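Local coordinates for outer membrane protein YopM (Yersinia pestis, PDB 1G9U), which probably acts as a secreted leucine-rich-repeat effector that alters host cell physiology and promotes bacterial survival in host tissues, at residues 238-243 / 258-263; 268-273 / 286-291; 278-283 / 298-303; 321-326 / 341-346. All blocks are in the same frame, centred on the assembly; numbering follows the deposited sequence.

Contact 1: residues 238-243 / 258-263. With ACT (acetate ion), chain G.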
loop_
_atom_site.group_PDB
_atom_site.type_symbol
_atom_site.label_atom_id
_atom_site.label_comp_id
_atom_site.label_asym_id
_atom_site.label_seq_id
_atom_site.Cartn_x
_atom_site.Cartn_y
_atom_site.Cartn_z
ATOM N N PHE A 238 -0.434 -25.487 31.132
ATOM C CA PHE A 238 -0.673 -24.062 31.111
ATOM C C PHE A 238 -0.262 -23.463 29.772
ATOM O O PHE A 238 -0.443 -22.265 29.628
ATOM C CB PHE A 238 0.156 -23.283 32.153
ATOM C CG PHE A 238 -0.020 -24.027 33.453
ATOM C CD1 PHE A 238 -1.313 -24.271 33.879
ATOM C CD2 PHE A 238 1.056 -24.485 34.168
ATOM C CE1 PHE A 238 -1.566 -24.970 35.050
ATOM C CE2 PHE A 238 0.819 -25.169 35.352
ATOM C CZ PHE A 238 -0.472 -25.430 35.767
ATOM N N LEU A 239 0.299 -24.184 28.814
ATOM C CA LEU A 239 0.590 -23.459 27.577
ATOM C C LEU A 239 -0.725 -23.051 26.900
ATOM O O LEU A 239 -1.608 -23.825 26.549
ATOM C CB LEU A 239 1.501 -24.327 26.719
ATOM C CG LEU A 239 2.214 -23.572 25.578
ATOM C CD1 LEU A 239 2.886 -22.337 26.161
ATOM C CD2 LEU A 239 3.189 -24.486 24.860
ATOM N N THR A 240 -0.886 -21.752 26.691
ATOM C CA THR A 240 -2.042 -21.073 26.145
ATOM C C THR A 240 -1.852 -20.371 24.818
ATOM O O THR A 240 -2.688 -20.037 23.998
ATOM C CB THR A 240 -2.350 -19.998 27.234
ATOM O OG1 THR A 240 -3.535 -20.534 27.843
ATOM C CG2 THR A 240 -2.585 -18.672 26.587
ATOM N N THR A 241 -0.578 -20.124 24.536
ATOM C CA THR A 241 -0.227 -19.423 23.333
ATOM C C THR A 241 1.057 -19.902 22.666
ATOM O O THR A 241 2.085 -20.006 23.337
ATOM C CB THR A 241 -0.073 -17.918 23.659
ATOM O OG1 THR A 241 -1.309 -17.470 24.232
ATOM C CG2 THR A 241 0.220 -17.106 22.395
ATOM N N ILE A 242 0.898 -20.168 21.362
ATOM C CA ILE A 242 2.011 -20.619 20.529
ATOM C C ILE A 242 2.116 -19.877 19.207
ATOM O O ILE A 242 1.206 -19.872 18.370
ATOM C CB ILE A 242 1.909 -22.126 20.257
ATOM C CG1 ILE A 242 2.034 -22.971 21.525
ATOM C CG2 ILE A 242 2.962 -22.561 19.258
ATOM C CD1 ILE A 242 1.725 -24.428 21.254
ATOM N N TYR A 243 3.269 -19.251 18.986
ATOM C CA TYR A 243 3.577 -18.653 17.688
ATOM C C TYR A 243 4.818 -19.384 17.158
ATOM O O TYR A 243 5.857 -19.432 17.814
ATOM C CB TYR A 243 3.881 -17.169 17.732
ATOM C CG TYR A 243 2.645 -16.327 17.879
ATOM C CD1 TYR A 243 1.741 -16.566 18.898
ATOM C CD2 TYR A 243 2.391 -15.286 16.997
ATOM C CE1 TYR A 243 0.612 -15.766 19.001
ATOM C CE2 TYR A 243 1.269 -14.483 17.093
ATOM C CZ TYR A 243 0.380 -14.739 18.117
ATOM O OH TYR A 243 -0.747 -13.958 18.236
ATOM N N SER A 258 -4.879 -26.923 26.764
ATOM C CA SER A 258 -5.677 -25.742 27.076
ATOM C C SER A 258 -5.307 -24.580 26.177
ATOM O O SER A 258 -5.556 -23.416 26.493
ATOM C CB SER A 258 -5.426 -25.412 28.546
ATOM O OG SER A 258 -6.273 -26.207 29.371
ATOM N N LEU A 259 -4.694 -24.955 25.070
ATOM C CA LEU A 259 -4.281 -23.970 24.105
ATOM C C LEU A 259 -5.374 -22.982 23.739
ATOM O O LEU A 259 -6.521 -23.318 23.456
ATOM C CB LEU A 259 -3.773 -24.688 22.830
ATOM C CG LEU A 259 -2.935 -23.766 21.909
ATOM C CD1 LEU A 259 -1.707 -23.267 22.639
ATOM C CD2 LEU A 259 -2.606 -24.460 20.613
ATOM N N GLU A 260 -4.983 -21.694 23.708
ATOM C CA GLU A 260 -6.007 -20.733 23.294
ATOM C C GLU A 260 -5.679 -20.009 21.994
ATOM O O GLU A 260 -6.546 -19.650 21.209
ATOM C CB GLU A 260 -6.145 -19.674 24.364
ATOM C CG GLU A 260 -6.870 -20.179 25.601
ATOM C CD GLU A 260 -6.736 -19.193 26.757
ATOM O OE1 GLU A 260 -6.634 -17.981 26.466
ATOM O OE2 GLU A 260 -6.707 -19.586 27.949
ATOM N N ALA A 261 -4.407 -19.746 21.724
ATOM C CA ALA A 261 -4.120 -19.024 20.492
ATOM C C ALA A 261 -2.989 -19.797 19.828
ATOM O O ALA A 261 -2.011 -20.015 20.559
ATOM C CB ALA A 261 -3.725 -17.586 20.793
ATOM N N LEU A 262 -3.197 -20.152 18.567
ATOM C CA LEU A 262 -2.153 -20.815 17.764
ATOM C C LEU A 262 -1.868 -20.106 16.428
ATOM O O LEU A 262 -2.758 -19.857 15.594
ATOM C CB LEU A 262 -2.477 -22.290 17.561
ATOM C CG LEU A 262 -1.580 -23.093 16.610
ATOM C CD1 LEU A 262 -0.246 -23.446 17.236
ATOM C CD2 LEU A 262 -2.353 -24.339 16.220
ATOM N N ASN A 263 -0.604 -19.709 16.175
ATOM C CA ASN A 263 -0.244 -19.016 14.924
ATOM C C ASN A 263 0.852 -19.832 14.238
ATOM O O ASN A 263 1.919 -19.975 14.832
ATOM C CB ASN A 263 0.251 -17.595 15.116
ATOM C CG ASN A 263 0.487 -16.828 13.827
ATOM O OD1 ASN A 263 1.100 -17.314 12.875
ATOM N ND2 ASN A 263 -0.074 -15.620 13.804
HETATM C C ACT G . 2.713 -13.341 12.111
HETATM O O ACT G . 3.274 -12.732 13.132
HETATM O OXT ACT G . 1.475 -13.609 11.926
HETATM C CH3 ACT G . 3.525 -13.790 10.944
HETATM O O HOH W 1 -2.471 -25.973 27.748
#

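Contact 2: residues 268-273 / 286-291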
loop_
_atom_site.group_PDB
_atom_site.type_symbol
_atom_site.label_atom_id
_atom_site.label_comp_id
_atom_site.label_asym_id
_atom_site.label_seq_id
_atom_site.Cartn_x
_atom_site.Cartn_y
_atom_site.Cartn_z
ATOM N N TYR A 268 4.136 -25.576 6.199
ATOM C CA TYR A 268 3.852 -26.554 5.162
ATOM C C TYR A 268 2.855 -27.603 5.651
ATOM O O TYR A 268 2.977 -28.802 5.448
ATOM C CB TYR A 268 5.096 -27.294 4.694
ATOM C CG TYR A 268 5.141 -27.762 3.244
ATOM C CD1 TYR A 268 5.257 -26.866 2.185
ATOM C CD2 TYR A 268 5.091 -29.118 2.918
ATOM C CE1 TYR A 268 5.308 -27.296 0.861
ATOM C CE2 TYR A 268 5.137 -29.588 1.605
ATOM C CZ TYR A 268 5.256 -28.654 0.589
ATOM O OH TYR A 268 5.300 -29.078 -0.710
ATOM N N LEU A 269 1.877 -27.074 6.358
ATOM C CA LEU A 269 0.893 -27.945 6.959
ATOM C C LEU A 269 -0.265 -28.242 6.012
ATOM O O LEU A 269 -0.825 -27.383 5.344
ATOM C CB LEU A 269 0.358 -27.335 8.248
ATOM C CG LEU A 269 1.384 -27.076 9.352
ATOM C CD1 LEU A 269 0.707 -26.168 10.378
ATOM C CD2 LEU A 269 1.844 -28.415 9.910
ATOM N N THR A 270 -0.580 -29.523 6.038
ATOM C CA THR A 270 -1.685 -30.101 5.309
ATOM C C THR A 270 -2.839 -30.466 6.218
ATOM O O THR A 270 -3.999 -30.469 5.839
ATOM C CB THR A 270 -1.101 -31.360 4.623
ATOM O OG1 THR A 270 -1.311 -31.152 3.226
ATOM C CG2 THR A 270 -1.820 -32.579 5.096
ATOM N N ASP A 271 -2.508 -30.805 7.458
ATOM C CA ASP A 271 -3.498 -31.211 8.448
ATOM C C ASP A 271 -3.212 -30.628 9.814
ATOM O O ASP A 271 -2.107 -30.153 10.109
ATOM C CB ASP A 271 -3.450 -32.747 8.498
ATOM C CG ASP A 271 -4.749 -33.248 9.099
ATOM O OD1 ASP A 271 -4.776 -34.397 9.595
ATOM O OD2 ASP A 271 -5.741 -32.494 9.123
ATOM N N LEU A 272 -4.150 -30.625 10.752
ATOM C CA LEU A 272 -3.805 -30.128 12.085
ATOM C C LEU A 272 -3.970 -31.257 13.091
ATOM O O LEU A 272 -4.701 -32.183 12.759
ATOM C CB LEU A 272 -4.689 -28.967 12.534
ATOM C CG LEU A 272 -4.371 -27.732 11.669
ATOM C CD1 LEU A 272 -5.569 -26.821 11.602
ATOM C CD2 LEU A 272 -3.153 -27.017 12.242
ATOM N N PRO A 273 -3.319 -31.191 14.246
ATOM C CA PRO A 273 -3.639 -32.214 15.253
ATOM C C PRO A 273 -5.044 -31.863 15.788
ATOM O O PRO A 273 -5.682 -30.850 15.424
ATOM C CB PRO A 273 -2.611 -31.969 16.323
ATOM C CG PRO A 273 -1.622 -30.961 15.806
ATOM C CD PRO A 273 -2.294 -30.232 14.689
ATOM N N GLU A 286 -1.228 -19.192 4.839
ATOM C CA GLU A 286 0.003 -19.513 4.145
ATOM C C GLU A 286 0.608 -20.869 4.509
ATOM O O GLU A 286 1.799 -21.140 4.752
ATOM C CB GLU A 286 0.974 -18.384 4.424
ATOM C CG GLU A 286 0.785 -17.101 3.636
ATOM C CD GLU A 286 2.037 -16.236 3.768
ATOM O OE1 GLU A 286 3.122 -16.604 3.298
ATOM O OE2 GLU A 286 2.007 -15.149 4.365
ATOM N N ASN A 287 -0.281 -21.847 4.480
ATOM C CA ASN A 287 0.041 -23.261 4.670
ATOM C C ASN A 287 -0.428 -23.982 3.438
ATOM O O ASN A 287 -0.542 -23.447 2.320
ATOM C CB ASN A 287 -0.638 -23.799 5.943
ATOM C CG ASN A 287 0.343 -23.503 7.082
ATOM O OD1 ASN A 287 1.279 -24.287 7.241
ATOM N ND2 ASN A 287 0.169 -22.369 7.760
ATOM N N ILE A 288 -0.751 -25.271 3.535
ATOM C CA ILE A 288 -1.187 -25.815 2.240
ATOM C C ILE A 288 -2.481 -26.608 2.424
ATOM O O ILE A 288 -2.603 -27.732 1.895
ATOM C CB ILE A 288 -0.056 -26.646 1.612
ATOM C CG1 ILE A 288 0.420 -27.806 2.492
ATOM C CG2 ILE A 288 1.164 -25.813 1.239
ATOM C CD1 ILE A 288 1.509 -28.631 1.828
ATOM N N PHE A 289 -3.461 -26.087 3.172
ATOM C CA PHE A 289 -4.731 -26.755 3.418
ATOM C C PHE A 289 -5.663 -26.694 2.202
ATOM O O PHE A 289 -5.741 -25.587 1.637
ATOM C CB PHE A 289 -5.566 -26.098 4.547
ATOM C CG PHE A 289 -4.874 -26.289 5.880
ATOM C CD1 PHE A 289 -3.909 -25.379 6.272
ATOM C CD2 PHE A 289 -5.205 -27.375 6.677
ATOM C CE1 PHE A 289 -3.235 -25.527 7.468
ATOM C CE2 PHE A 289 -4.505 -27.531 7.857
ATOM C CZ PHE A 289 -3.523 -26.643 8.237
ATOM N N SER A 290 -6.328 -27.825 1.938
ATOM C CA SER A 290 -7.257 -27.810 0.803
ATOM C C SER A 290 -8.679 -27.737 1.345
ATOM O O SER A 290 -9.604 -27.478 0.599
ATOM C CB SER A 290 -7.191 -29.024 -0.102
ATOM O OG SER A 290 -7.099 -30.164 0.735
ATOM N N GLY A 291 -8.755 -27.940 2.642
ATOM C CA GLY A 291 -10.036 -27.779 3.331
ATOM C C GLY A 291 -9.685 -27.667 4.829
ATOM O O GLY A 291 -8.501 -27.782 5.191
HETATM O O HOH W 2 -5.740 -29.866 3.574
#

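Contact 3: residues 278-283 / 298-303. With ACT (acetate ion), chain H.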
loop_
_atom_site.group_PDB
_atom_site.type_symbol
_atom_site.label_atom_id
_atom_site.label_comp_id
_atom_site.label_asym_id
_atom_site.label_seq_id
_atom_site.Cartn_x
_atom_site.Cartn_y
_atom_site.Cartn_z
ATOM N N SER A 278 -10.514 -25.264 23.887
ATOM C CA SER A 278 -10.272 -23.929 24.425
ATOM C C SER A 278 -9.732 -22.952 23.376
ATOM O O SER A 278 -9.443 -21.788 23.701
ATOM C CB SER A 278 -9.166 -23.970 25.514
ATOM O OG SER A 278 -8.084 -24.680 24.925
ATOM N N LEU A 279 -9.512 -23.476 22.165
ATOM C CA LEU A 279 -8.832 -22.640 21.181
ATOM C C LEU A 279 -9.740 -21.502 20.747
ATOM O O LEU A 279 -10.921 -21.720 20.480
ATOM C CB LEU A 279 -8.411 -23.439 19.972
ATOM C CG LEU A 279 -7.262 -22.822 19.165
ATOM C CD1 LEU A 279 -5.924 -22.880 19.874
ATOM C CD2 LEU A 279 -7.205 -23.600 17.850
ATOM N N THR A 280 -9.162 -20.300 20.668
ATOM C CA THR A 280 -10.080 -19.177 20.361
ATOM C C THR A 280 -9.548 -18.274 19.268
ATOM O O THR A 280 -10.265 -17.467 18.648
ATOM C CB THR A 280 -10.322 -18.619 21.784
ATOM O OG1 THR A 280 -11.591 -18.015 21.906
ATOM C CG2 THR A 280 -9.293 -17.570 22.112
ATOM N N PHE A 281 -8.265 -18.388 18.939
ATOM C CA PHE A 281 -7.469 -17.728 17.935
ATOM C C PHE A 281 -6.582 -18.732 17.187
ATOM O O PHE A 281 -5.705 -19.378 17.765
ATOM C CB PHE A 281 -6.519 -16.633 18.452
ATOM C CG PHE A 281 -7.361 -15.526 19.083
ATOM C CD1 PHE A 281 -8.018 -14.582 18.318
ATOM C CD2 PHE A 281 -7.448 -15.451 20.464
ATOM C CE1 PHE A 281 -8.844 -13.635 18.909
ATOM C CE2 PHE A 281 -8.319 -14.579 21.080
ATOM C CZ PHE A 281 -8.979 -13.653 20.291
ATOM N N LEU A 282 -6.855 -18.816 15.882
ATOM C CA LEU A 282 -6.096 -19.770 15.069
ATOM C C LEU A 282 -5.622 -19.094 13.780
ATOM O O LEU A 282 -6.461 -18.570 13.062
ATOM C CB LEU A 282 -6.941 -20.965 14.678
ATOM C CG LEU A 282 -6.266 -21.979 13.773
ATOM C CD1 LEU A 282 -5.031 -22.636 14.374
ATOM C CD2 LEU A 282 -7.317 -23.049 13.453
ATOM N N ASP A 283 -4.325 -19.103 13.496
ATOM C CA ASP A 283 -3.864 -18.524 12.222
ATOM C C ASP A 283 -3.175 -19.656 11.453
ATOM O O ASP A 283 -2.132 -20.072 11.967
ATOM C CB ASP A 283 -2.981 -17.311 12.425
ATOM C CG ASP A 283 -2.628 -16.537 11.170
ATOM O OD1 ASP A 283 -2.492 -17.167 10.093
ATOM O OD2 ASP A 283 -2.514 -15.300 11.241
ATOM N N ASN A 298 -15.683 -22.586 20.307
ATOM C CA ASN A 298 -15.398 -21.291 20.895
ATOM C C ASN A 298 -14.414 -20.447 20.095
ATOM O O ASN A 298 -13.936 -19.404 20.537
ATOM C CB ASN A 298 -14.722 -21.447 22.276
ATOM C CG ASN A 298 -15.572 -22.315 23.190
ATOM O OD1 ASN A 298 -16.785 -22.109 23.191
ATOM N ND2 ASN A 298 -14.912 -23.231 23.888
ATOM N N LEU A 299 -14.023 -20.948 18.924
ATOM C CA LEU A 299 -13.075 -20.154 18.140
ATOM C C LEU A 299 -13.661 -18.782 17.829
ATOM O O LEU A 299 -14.809 -18.612 17.387
ATOM C CB LEU A 299 -12.809 -20.946 16.868
ATOM C CG LEU A 299 -11.658 -20.422 16.014
ATOM C CD1 LEU A 299 -10.388 -20.520 16.863
ATOM C CD2 LEU A 299 -11.597 -21.160 14.686
ATOM N N TYR A 300 -12.904 -17.720 18.111
ATOM C CA TYR A 300 -13.391 -16.397 17.758
ATOM C C TYR A 300 -12.753 -15.902 16.461
ATOM O O TYR A 300 -13.290 -15.016 15.783
ATOM C CB TYR A 300 -13.013 -15.332 18.790
ATOM C CG TYR A 300 -13.656 -15.578 20.132
ATOM C CD1 TYR A 300 -14.989 -15.989 20.190
ATOM C CD2 TYR A 300 -12.918 -15.394 21.302
ATOM C CE1 TYR A 300 -15.567 -16.216 21.420
ATOM C CE2 TYR A 300 -13.495 -15.612 22.538
ATOM C CZ TYR A 300 -14.819 -16.028 22.568
ATOM O OH TYR A 300 -15.411 -16.224 23.792
ATOM N N TYR A 301 -11.523 -16.361 16.195
ATOM C CA TYR A 301 -10.899 -15.656 15.045
ATOM C C TYR A 301 -10.277 -16.729 14.195
ATOM O O TYR A 301 -9.586 -17.565 14.791
ATOM C CB TYR A 301 -9.877 -14.709 15.610
ATOM C CG TYR A 301 -8.780 -14.336 14.640
ATOM C CD1 TYR A 301 -9.001 -13.257 13.795
ATOM C CD2 TYR A 301 -7.545 -14.966 14.545
ATOM C CE1 TYR A 301 -8.039 -12.848 12.890
ATOM C CE2 TYR A 301 -6.576 -14.583 13.645
ATOM C CZ TYR A 301 -6.835 -13.506 12.818
ATOM O OH TYR A 301 -5.896 -13.105 11.906
ATOM N N LEU A 302 -10.517 -16.652 12.909
ATOM C CA LEU A 302 -9.862 -17.678 12.083
ATOM C C LEU A 302 -9.260 -17.034 10.837
ATOM O O LEU A 302 -9.938 -16.427 10.018
ATOM C CB LEU A 302 -10.849 -18.763 11.715
ATOM C CG LEU A 302 -10.407 -19.632 10.538
ATOM C CD1 LEU A 302 -9.191 -20.464 10.908
ATOM C CD2 LEU A 302 -11.563 -20.558 10.182
ATOM N N ASN A 303 -7.936 -17.140 10.714
ATOM C CA ASN A 303 -7.240 -16.579 9.562
ATOM C C ASN A 303 -6.687 -17.745 8.760
ATOM O O ASN A 303 -5.739 -18.434 9.109
ATOM C CB ASN A 303 -6.172 -15.551 9.945
ATOM C CG ASN A 303 -5.486 -14.978 8.706
ATOM O OD1 ASN A 303 -5.798 -15.379 7.575
ATOM N ND2 ASN A 303 -4.493 -14.109 8.893
HETATM C C ACT H . -10.375 -28.302 26.294
HETATM O O ACT H . -11.189 -29.329 26.234
HETATM O OXT ACT H . -9.760 -27.808 25.282
HETATM C CH3 ACT H . -10.074 -27.558 27.543
#

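Contact 4: residues 321-326 / 341-346. With CA (calcium ion), chain K.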
loop_
_atom_site.group_PDB
_atom_site.type_symbol
_atom_site.label_atom_id
_atom_site.label_comp_id
_atom_site.label_asym_id
_atom_site.label_seq_id
_atom_site.Cartn_x
_atom_site.Cartn_y
_atom_site.Cartn_z
ATOM N N GLU A 321 -14.451 -13.362 13.673
ATOM C CA GLU A 321 -13.632 -12.987 12.540
ATOM C C GLU A 321 -13.217 -14.229 11.755
ATOM O O GLU A 321 -12.659 -15.195 12.258
ATOM C CB GLU A 321 -12.392 -12.166 12.880
ATOM C CG GLU A 321 -12.712 -10.956 13.742
ATOM C CD GLU A 321 -11.639 -10.249 14.544
ATOM O OE1 GLU A 321 -11.818 -10.047 15.780
ATOM O OE2 GLU A 321 -10.595 -9.836 13.971
ATOM N N LEU A 322 -13.543 -14.054 10.476
ATOM C CA LEU A 322 -13.181 -15.010 9.476
ATOM C C LEU A 322 -12.384 -14.325 8.364
ATOM O O LEU A 322 -12.926 -13.497 7.642
ATOM C CB LEU A 322 -14.388 -15.683 8.808
ATOM C CG LEU A 322 -14.012 -16.752 7.771
ATOM C CD1 LEU A 322 -13.177 -17.902 8.320
ATOM C CD2 LEU A 322 -15.280 -17.312 7.128
ATOM N N ASN A 323 -11.140 -14.772 8.252
ATOM C CA ASN A 323 -10.336 -14.387 7.100
ATOM C C ASN A 323 -9.887 -15.620 6.294
ATOM O O ASN A 323 -9.061 -16.455 6.659
ATOM C CB ASN A 323 -9.145 -13.520 7.480
ATOM C CG ASN A 323 -8.441 -12.953 6.248
ATOM O OD1 ASN A 323 -8.582 -13.409 5.106
ATOM N ND2 ASN A 323 -7.627 -11.933 6.494
ATOM N N VAL A 324 -10.508 -15.678 5.119
ATOM C CA VAL A 324 -10.207 -16.775 4.221
ATOM C C VAL A 324 -9.832 -16.165 2.877
ATOM O O VAL A 324 -10.052 -16.690 1.772
ATOM C CB VAL A 324 -11.398 -17.753 4.053
ATOM C CG1 VAL A 324 -11.822 -18.448 5.341
ATOM C CG2 VAL A 324 -12.612 -17.026 3.481
ATOM N N SER A 325 -9.263 -14.970 2.935
ATOM C CA SER A 325 -8.888 -14.286 1.677
ATOM C C SER A 325 -7.968 -15.131 0.807
ATOM O O SER A 325 -7.145 -15.894 1.315
ATOM C CB SER A 325 -8.120 -12.995 2.064
ATOM O OG SER A 325 -8.017 -12.066 1.016
ATOM N N ASN A 326 -8.057 -14.992 -0.503
ATOM C CA ASN A 326 -7.064 -15.624 -1.341
ATOM C C ASN A 326 -7.022 -17.138 -1.173
ATOM O O ASN A 326 -5.931 -17.657 -0.908
ATOM C CB ASN A 326 -5.683 -15.000 -1.059
ATOM C CG ASN A 326 -4.714 -15.475 -2.156
ATOM O OD1 ASN A 326 -5.096 -15.808 -3.281
ATOM N ND2 ASN A 326 -3.421 -15.582 -1.892
ATOM N N ARG A 341 -16.535 -9.592 11.326
ATOM C CA ARG A 341 -15.536 -9.348 10.296
ATOM C C ARG A 341 -15.461 -10.483 9.282
ATOM O O ARG A 341 -15.203 -11.646 9.593
ATOM C CB ARG A 341 -14.154 -9.137 10.925
ATOM C CG ARG A 341 -13.993 -7.730 11.451
ATOM C CD ARG A 341 -13.014 -7.638 12.598
ATOM N NE ARG A 341 -12.491 -6.273 12.743
ATOM C CZ ARG A 341 -11.305 -5.905 12.244
ATOM N NH1 ARG A 341 -10.527 -6.768 11.583
ATOM N NH2 ARG A 341 -10.879 -4.651 12.405
ATOM N N LEU A 342 -15.738 -10.119 8.033
ATOM C CA LEU A 342 -15.680 -11.112 6.977
ATOM C C LEU A 342 -14.773 -10.602 5.850
ATOM O O LEU A 342 -15.097 -9.646 5.131
ATOM C CB LEU A 342 -17.047 -11.510 6.439
ATOM C CG LEU A 342 -16.955 -12.554 5.309
ATOM C CD1 LEU A 342 -16.445 -13.878 5.863
ATOM C CD2 LEU A 342 -18.277 -12.762 4.582
ATOM N N ILE A 343 -13.617 -11.287 5.813
ATOM C CA ILE A 343 -12.580 -11.006 4.805
ATOM C C ILE A 343 -12.520 -12.234 3.890
ATOM O O ILE A 343 -12.056 -13.313 4.289
ATOM C CB ILE A 343 -11.221 -10.634 5.394
ATOM C CG1 ILE A 343 -11.197 -9.644 6.578
ATOM C CG2 ILE A 343 -10.254 -10.120 4.323
ATOM C CD1 ILE A 343 -12.089 -8.455 6.432
ATOM N N ALA A 344 -13.054 -12.060 2.671
ATOM C CA ALA A 344 -13.173 -13.171 1.731
ATOM C C ALA A 344 -12.821 -12.756 0.301
ATOM O O ALA A 344 -13.171 -13.420 -0.672
ATOM C CB ALA A 344 -14.532 -13.804 1.799
ATOM N N SER A 345 -12.046 -11.675 0.325
ATOM C CA SER A 345 -11.398 -11.144 -0.851
ATOM C C SER A 345 -10.619 -12.217 -1.609
ATOM O O SER A 345 -10.069 -13.175 -1.045
ATOM C CB SER A 345 -10.441 -10.028 -0.373
ATOM O OG SER A 345 -11.153 -8.807 -0.426
ATOM N N PHE A 346 -10.495 -12.058 -2.918
ATOM C CA PHE A 346 -9.796 -12.960 -3.817
ATOM C C PHE A 346 -10.211 -14.417 -3.730
ATOM O O PHE A 346 -9.413 -15.343 -3.480
ATOM C CB PHE A 346 -8.255 -12.925 -3.647
ATOM C CG PHE A 346 -7.735 -11.506 -3.826
ATOM C CD1 PHE A 346 -7.421 -11.015 -5.073
ATOM C CD2 PHE A 346 -7.617 -10.695 -2.705
ATOM C CE1 PHE A 346 -6.961 -9.701 -5.208
ATOM C CE2 PHE A 346 -7.178 -9.405 -2.848
ATOM C CZ PHE A 346 -6.876 -8.895 -4.098
HETATM CA CA CA K . -5.096 -16.193 -5.671
HETATM O O HOH W 3 -9.957 -9.858 11.106
HETATM O O HOH W 4 -7.332 -17.237 -5.203
HETATM O O HOH W 5 -2.840 -15.171 -5.835
HETATM O O HOH W 6 -6.101 -14.349 -6.171
#

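Contact 1: residues 238-243 / 258-263
Thr-240 O takes two backbone donors from the next repeat, Glu-260 N at 2.8 Å and Ala-261 N at 2.9 Å. From there the parallel ladder runs on: Ile-242 N gives to Ala-261 O, and Asn-263 N to Ile-242 O at 2.8 Å. Before the strands, a water bridges Leu-239 O and Ser-258 N. Among side chains the polar link is faint, a weak bond from Thr-240 OG1 to Glu-260 OE2 (3.3 Å). On the buried face Ile-242 crosses Leu-259 at about a right angle, CD1 to CD1 3.9 Å, and lies alongside Leu-262, whose CD1 touches CG2. On the other face Asn-263 CB sits over the Tyr-243 ring, 3.8 Å from its centroid, a CH-pi contact; with CG anti to the backbone N (chi1 -174°), the amide continues past the ring, OD1 accepting from Arg-265 N and ND2 giving to an acetate. Strands 241-243 and 261-263 are successive rungs of a leucine-rich-repeat solenoid.

Contact 2: residues 268-273 / 286-291
Ile-288 passes over the carbonyl of Leu-269 and reaches the ring of Tyr-268. Its CB lies 3.9 Å from Leu-269 O, the same oxygen that accepts a hydrogen bond from Ile-288 N at 2.8 Å. CG1, placed between the backbone N and the carbonyl carbon (chi1 58°), comes within 3.1 Å of that Leu-269 O and also passes Thr-270 OG1. The chain then extends to CD1, which stands over the centre of the Tyr-268 ring, 3.7 Å from the centroid, a CH-pi contact. Tyr-268 OH bonds to Ile-288 O of the second subunit, so the isoleucine-tyrosine pair lies at a subunit interface. On the interior side Asn-287 OD1 receives Leu-269 N at 3.0 Å on a lone pair in the plane of the amide, while ND2 gives to Val-264 O and Val-284 O; these bonds fix the amide's rotation. Phe-289 turns one face to Leu-269 O, and its CZ touches Leu-272 CG at 3.7 Å, the two side chains crossing at about a right angle. A water completes the join, giving to Thr-270 O and accepting from Ser-290 N. Inward-facing asparagine bonded to neighbouring backbone, beside stacked apolar residues, is one rung of the asparagine ladder of a leucine-rich-repeat solenoid.

Contact 3: residues 278-283 / 298-303
Thr-280 O is gripped by Tyr-300 N at 2.7 Å and Tyr-301 N at 3.0 Å, both arriving from the same face of its carbonyl plane. This forked bond opens the pairing of 281-283 and 301-303, adjacent parallel strands of the leucine-rich-repeat solenoid. Further along, Tyr-301 O accepts from Leu-282 N, and Leu-282 O from Asn-303 N in a nearly straight bond (174°). The threonine makes a second connection: OG1, anti to the backbone N (chi1 -151°), gives to Asn-298 O at 3.1 Å while lying over a face of the Tyr-300 ring. Tyr-300 OH is held by Gln-57 OE1 of the third subunit, so this ring also takes part in assembly. On the core face Leu-282 lies alongside Leu-302, CD2 to CD1 4.1 Å, and its CB meets Leu-299 CD1 at the same distance. On the other face Phe-281 and Tyr-301 cross at about a right angle, Phe-281 CD1 pressing on Tyr-301 CB. Beyond them Asp-283 and Asn-303 run side by side, OD1 of each bonded to the serine two residues on, Ser-285 or Ser-305. Their planes are turned 42° apart, with Asp-283 OD2 3.3 Å from Asn-303 ND2.

Contact 4: residues 321-326 / 341-346
Leu-322 and Leu-342 form the close-packed side, lying parallel with CD2 and CD1 3.8 Å apart, and Val-324 CG2 follows onto Ala-344 CB. A straight backbone ladder backs them: Leu-322 N to Arg-341 O at 176°, Ile-343 N to Leu-322 O, and Val-324 N to Ile-343 O at 2.9 Å. Past the strands Ser-345 O takes both Asn-326 N, at 2.8 Å, and Ser-325 OG, which sits above its carbonyl plane. Asn-323 OD1 accepts from Ser-325 N, two residues on, at 2.8 Å, an Asx turn. On the opposite face the aliphatic stems of Glu-321 and Arg-341 still touch, CG to CD; only their charged ends are loose. OE2 is 3.9 Å from NH1 and well out of the guanidinium plane, a long salt bridge of charges alone; a water in that plane joins the same two atoms. At the far end Asn-326 OD1 binds calcium at 2.4 Å, while ND2 bonds to Ser-306 OG. Asn-246 and Asp-266 of the second subunit complete this intersubunit calcium site.

In the fold
Contacts 1, 3 and 4 follow one another across the row of parallel strands of the solenoid. Contact 1 joins contact 3 through strands 261-263 and 281-283, where Leu-262 O lies 2.7 Å from Asp-283 N; contact 3 joins contact 4 through 301-303 and 321-323, where Leu-302 N is 2.7 Å from Glu-321 O. The centres of contacts 1 and 4 are about 23 Å apart. Contact 2 belongs to the loops that leave strands 261-263 and 281-283, its centre about 16 Å from that of contact 3. Asn-326 of this chain, which binds the calcium of contact 4, has its ND2 bonded to Glu-286 OE1 of the second subunit, and the reciprocal bond joins Glu-286 of contact 2 to Asn-326 of that subunit. Contact 3 meets the third subunit instead.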